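Local coordinates for protein benzoylformate Decarboxylase (Polynucleobacter necessarius, PDB 4K9Q) that probably decarboxylates benzoylformate as a thiamine diphosphate- and magnesium-dependent lyase of the TPP enzyme family, at residues R179-R193 and D309-A322. Sequence-based numbering, arbitrary orientation.
Sequences RQGPDPDKVKEFAQR and DSLVSDSKLFLIEA
Leu311, on strand 309-312, outermost within this chain in the parallel sheet of the Rossmann-like central domain, lays CD2 tightly over one face of the Phe190 ring, a CH-pi contact 3.7 Å from the centroid. Leu311 CG lies between backbone N and carbonyl carbon (chi1 64°), and with chi2 this sends CD2 to Phe190 and Lys186 CB, CD1 to Pro182 CB. Phe318 brings its ring edge to Pro182 CB. Helices 184-193 and 315-322 cross at -59° where Val187 packs on Phe318 and the backbone of Glu321 and Ala322. Asp314 N donates to Gln180 O (2.9 Å, nearly straight), and Leu317 CD2 lies over a face of the Arg179 guanidinium.

The flank along the strand is wetter: waters bridge Lys186 NZ to Ser310 O and Asp183 N to Val312 O. At one end, Arg193 NH1 makes a salt bridge to Asp309 OD2 (2.9 Å), reaching its anti side from 31° out of the carboxylate plane; guanidinium and carboxylate planes are nearly perpendicular. Arg179 forms a salt bridge with Asp183 of the second subunit, Asp309 OD1 a hydrogen bond with Thr175 of that subunit, Asp314 OD1 one with Gln149 of its own chain. An apolar interior thus joins helix to strand and helix, its polar margin bonded to water, Gln149 and the second subunit.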
# COMPACT_ATOMS: atom_id res chain seq x y z
N ARG A 179 -18.81 2.16 21.65
CA ARG A 179 -18.14 1.47 22.75
C ARG A 179 -18.36 -0.02 22.60
O ARG A 179 -19.41 -0.46 22.13
CB ARG A 179 -18.74 1.86 24.10
CG ARG A 179 -18.67 3.32 24.46
CD ARG A 179 -18.93 3.52 25.95
NE ARG A 179 -20.26 3.07 26.37
CZ ARG A 179 -20.72 3.22 27.61
NH1 ARG A 179 -21.94 2.80 27.93
NH2 ARG A 179 -19.97 3.81 28.53
N GLN A 180 -17.36 -0.79 23.05
CA GLN A 180 -17.53 -2.22 23.23
C GLN A 180 -17.04 -2.60 24.61
O GLN A 180 -16.06 -2.03 25.12
CB GLN A 180 -16.74 -3.00 22.19
CG GLN A 180 -17.36 -2.96 20.82
CD GLN A 180 -16.88 -4.09 19.98
OE1 GLN A 180 -16.01 -3.91 19.13
NE2 GLN A 180 -17.42 -5.29 20.22
N GLY A 181 -17.74 -3.56 25.22
CA GLY A 181 -17.42 -4.02 26.55
C GLY A 181 -16.52 -5.23 26.57
O GLY A 181 -16.14 -5.76 25.53
N PRO A 182 -16.14 -5.66 27.77
CA PRO A 182 -15.18 -6.74 27.97
C PRO A 182 -15.86 -8.10 27.91
O PRO A 182 -17.05 -8.20 28.18
CB PRO A 182 -14.70 -6.49 29.40
CG PRO A 182 -15.90 -5.92 30.09
CD PRO A 182 -16.62 -5.10 29.05
N ASP A 183 -15.09 -9.13 27.58
CA ASP A 183 -15.55 -10.51 27.74
C ASP A 183 -15.78 -10.74 29.24
O ASP A 183 -14.85 -10.61 30.03
CB ASP A 183 -14.49 -11.46 27.20
CG ASP A 183 -14.93 -12.91 27.21
OD1 ASP A 183 -15.82 -13.27 28.00
OD2 ASP A 183 -14.37 -13.70 26.43
N PRO A 184 -17.02 -11.05 29.64
CA PRO A 184 -17.30 -11.31 31.07
C PRO A 184 -16.39 -12.38 31.68
O PRO A 184 -16.04 -12.27 32.86
CB PRO A 184 -18.76 -11.77 31.08
CG PRO A 184 -19.11 -12.05 29.64
CD PRO A 184 -18.25 -11.14 28.83
N ASP A 185 -16.02 -13.40 30.91
CA ASP A 185 -15.09 -14.43 31.40
C ASP A 185 -13.73 -13.84 31.75
O ASP A 185 -13.06 -14.29 32.69
CB ASP A 185 -14.88 -15.54 30.37
CG ASP A 185 -16.12 -16.40 30.16
OD1 ASP A 185 -17.00 -16.40 31.04
OD2 ASP A 185 -16.20 -17.06 29.10
N LYS A 186 -13.30 -12.84 30.99
CA LYS A 186 -12.01 -12.21 31.23
C LYS A 186 -12.09 -11.25 32.41
O LYS A 186 -11.13 -11.14 33.19
CB LYS A 186 -11.52 -11.51 29.95
CG LYS A 186 -11.00 -12.46 28.90
CD LYS A 186 -9.63 -12.97 29.31
CE LYS A 186 -9.08 -14.02 28.37
NZ LYS A 186 -7.78 -14.53 28.87
N VAL A 187 -13.22 -10.57 32.57
CA VAL A 187 -13.41 -9.73 33.75
C VAL A 187 -13.29 -10.60 35.00
O VAL A 187 -12.63 -10.22 35.97
CB VAL A 187 -14.77 -9.02 33.77
CG1 VAL A 187 -14.91 -8.18 35.04
CG2 VAL A 187 -14.94 -8.14 32.54
N LYS A 188 -13.95 -11.75 34.98
CA LYS A 188 -13.91 -12.68 36.11
C LYS A 188 -12.48 -13.14 36.39
O LYS A 188 -12.02 -13.13 37.54
CB LYS A 188 -14.81 -13.88 35.85
CG LYS A 188 -14.91 -14.84 37.02
CD LYS A 188 -15.94 -15.95 36.75
CE LYS A 188 -15.97 -16.97 37.88
NZ LYS A 188 -16.94 -18.08 37.63
N GLU A 189 -11.78 -13.54 35.34
CA GLU A 189 -10.38 -13.96 35.46
C GLU A 189 -9.52 -12.84 36.04
O GLU A 189 -8.73 -13.06 36.97
CB GLU A 189 -9.85 -14.37 34.09
CG GLU A 189 -8.39 -14.80 34.10
CD GLU A 189 -7.80 -14.93 32.71
OE1 GLU A 189 -8.58 -15.05 31.73
OE2 GLU A 189 -6.55 -14.90 32.59
N PHE A 190 -9.67 -11.62 35.51
CA PHE A 190 -8.87 -10.50 36.00
C PHE A 190 -9.19 -10.17 37.45
O PHE A 190 -8.30 -9.90 38.26
CB PHE A 190 -9.06 -9.26 35.11
CG PHE A 190 -8.28 -9.30 33.82
CD1 PHE A 190 -7.95 -10.50 33.22
CD2 PHE A 190 -7.89 -8.12 33.20
CE1 PHE A 190 -7.23 -10.53 32.03
CE2 PHE A 190 -7.18 -8.14 32.02
CZ PHE A 190 -6.84 -9.34 31.44
N ALA A 191 -10.48 -10.19 37.79
CA ALA A 191 -10.91 -9.91 39.16
C ALA A 191 -10.31 -10.93 40.13
O ALA A 191 -9.86 -10.58 41.22
CB ALA A 191 -12.42 -9.90 39.26
N GLN A 192 -10.30 -12.19 39.73
CA GLN A 192 -9.71 -13.24 40.55
C GLN A 192 -8.23 -12.98 40.81
O GLN A 192 -7.75 -13.12 41.94
CB GLN A 192 -9.89 -14.61 39.90
CG GLN A 192 -11.33 -15.12 39.90
CD GLN A 192 -11.51 -16.37 39.05
OE1 GLN A 192 -10.56 -16.88 38.45
NE2 GLN A 192 -12.74 -16.87 39.01
N ARG A 193 -7.50 -12.60 39.77
CA ARG A 193 -6.07 -12.28 39.92
C ARG A 193 -5.90 -11.12 40.89
O ARG A 193 -5.04 -11.17 41.77
CB ARG A 193 -5.45 -11.92 38.56
CG ARG A 193 -5.40 -13.08 37.58
CD ARG A 193 -4.12 -13.87 37.73
NE ARG A 193 -2.94 -13.08 37.37
CZ ARG A 193 -2.54 -12.87 36.11
NH1 ARG A 193 -3.23 -13.38 35.10
NH2 ARG A 193 -1.46 -12.14 35.87
N ASP A 309 -1.22 -10.43 30.47
CA ASP A 309 -2.50 -10.95 30.01
C ASP A 309 -3.43 -9.76 29.78
O ASP A 309 -3.62 -8.91 30.66
CB ASP A 309 -3.10 -11.89 31.05
CG ASP A 309 -2.16 -13.03 31.40
OD1 ASP A 309 -1.72 -13.76 30.49
OD2 ASP A 309 -1.85 -13.20 32.60
N SER A 310 -4.01 -9.69 28.59
CA SER A 310 -4.81 -8.53 28.21
C SER A 310 -6.24 -8.88 27.86
O SER A 310 -6.58 -10.03 27.58
CB SER A 310 -4.16 -7.83 27.00
OG SER A 310 -4.13 -8.71 25.89
N LEU A 311 -7.09 -7.86 27.88
CA LEU A 311 -8.41 -7.94 27.26
C LEU A 311 -8.72 -6.61 26.57
O LEU A 311 -8.19 -5.56 26.95
CB LEU A 311 -9.50 -8.31 28.28
CG LEU A 311 -9.81 -7.35 29.43
CD1 LEU A 311 -10.75 -6.24 28.98
CD2 LEU A 311 -10.44 -8.10 30.59
N VAL A 312 -9.58 -6.65 25.55
CA VAL A 312 -10.00 -5.43 24.86
C VAL A 312 -11.34 -4.97 25.42
O VAL A 312 -12.30 -5.75 25.47
CB VAL A 312 -10.10 -5.63 23.33
CG1 VAL A 312 -10.31 -4.29 22.63
CG2 VAL A 312 -8.86 -6.33 22.80
N SER A 313 -11.39 -3.71 25.83
CA SER A 313 -12.61 -3.14 26.39
C SER A 313 -12.51 -1.63 26.52
O SER A 313 -11.44 -1.09 26.79
CB SER A 313 -12.87 -3.71 27.79
OG SER A 313 -14.04 -3.16 28.35
N ASP A 314 -13.65 -0.97 26.34
CA ASP A 314 -13.80 0.41 26.79
C ASP A 314 -13.40 0.47 28.27
O ASP A 314 -13.77 -0.40 29.06
CB ASP A 314 -15.26 0.85 26.64
CG ASP A 314 -15.48 2.28 27.05
OD1 ASP A 314 -15.28 3.18 26.20
OD2 ASP A 314 -15.87 2.52 28.22
N SER A 315 -12.65 1.50 28.65
CA SER A 315 -12.18 1.60 30.03
C SER A 315 -13.32 1.72 31.03
O SER A 315 -13.30 1.10 32.09
CB SER A 315 -11.24 2.80 30.19
OG SER A 315 -9.92 2.43 29.84
N LYS A 316 -14.32 2.53 30.69
CA LYS A 316 -15.44 2.74 31.60
C LYS A 316 -16.20 1.43 31.82
O LYS A 316 -16.48 1.05 32.97
CB LYS A 316 -16.37 3.84 31.09
CG LYS A 316 -17.35 4.32 32.16
CD LYS A 316 -18.18 5.49 31.69
CE LYS A 316 -19.11 5.95 32.80
NZ LYS A 316 -20.07 6.97 32.34
N LEU A 317 -16.51 0.75 30.73
CA LEU A 317 -17.25 -0.51 30.83
C LEU A 317 -16.47 -1.53 31.66
O LEU A 317 -17.06 -2.23 32.48
CB LEU A 317 -17.56 -1.06 29.44
CG LEU A 317 -18.52 -0.15 28.67
CD1 LEU A 317 -18.90 -0.78 27.35
CD2 LEU A 317 -19.77 0.11 29.50
N PHE A 318 -15.16 -1.61 31.46
CA PHE A 318 -14.36 -2.53 32.27
C PHE A 318 -14.36 -2.16 33.75
O PHE A 318 -14.56 -3.02 34.60
CB PHE A 318 -12.91 -2.63 31.81
CG PHE A 318 -12.07 -3.46 32.74
CD1 PHE A 318 -12.08 -4.85 32.65
CD2 PHE A 318 -11.34 -2.86 33.75
CE1 PHE A 318 -11.33 -5.62 33.53
CE2 PHE A 318 -10.59 -3.62 34.63
CZ PHE A 318 -10.59 -5.00 34.52
N LEU A 319 -14.11 -0.90 34.05
CA LEU A 319 -14.03 -0.47 35.45
C LEU A 319 -15.35 -0.72 36.19
O LEU A 319 -15.35 -1.13 37.35
CB LEU A 319 -13.61 1.00 35.54
CG LEU A 319 -12.14 1.24 35.20
CD1 LEU A 319 -11.88 2.70 34.85
CD2 LEU A 319 -11.24 0.77 36.35
N ILE A 320 -16.46 -0.47 35.51
CA ILE A 320 -17.78 -0.72 36.10
C ILE A 320 -17.98 -2.21 36.40
O ILE A 320 -18.43 -2.59 37.49
CB ILE A 320 -18.90 -0.19 35.18
CG1 ILE A 320 -18.89 1.34 35.18
CG2 ILE A 320 -20.25 -0.71 35.64
CD1 ILE A 320 -19.72 1.94 34.08
N GLU A 321 -17.63 -3.07 35.44
CA GLU A 321 -17.79 -4.50 35.62
C GLU A 321 -16.84 -5.07 36.68
O GLU A 321 -17.22 -5.94 37.47
CB GLU A 321 -17.62 -5.24 34.29
CG GLU A 321 -18.77 -5.00 33.30
CD GLU A 321 -20.13 -5.23 33.94
OE1 GLU A 321 -20.39 -6.35 34.42
OE2 GLU A 321 -20.95 -4.28 33.96
N ALA A 322 -15.61 -4.59 36.70
CA ALA A 322 -14.61 -5.14 37.62
C ALA A 322 -14.94 -4.74 39.05
O ALA A 322 -14.76 -5.54 39.97
CB ALA A 322 -13.23 -4.67 37.24
O HOH W 1 -17.63 5.42 27.96
O HOH W 2 -12.77 -8.48 26.03
O HOH W 3 -5.98 -12.47 28.76
O HOH W 4 0.03 -11.92 33.61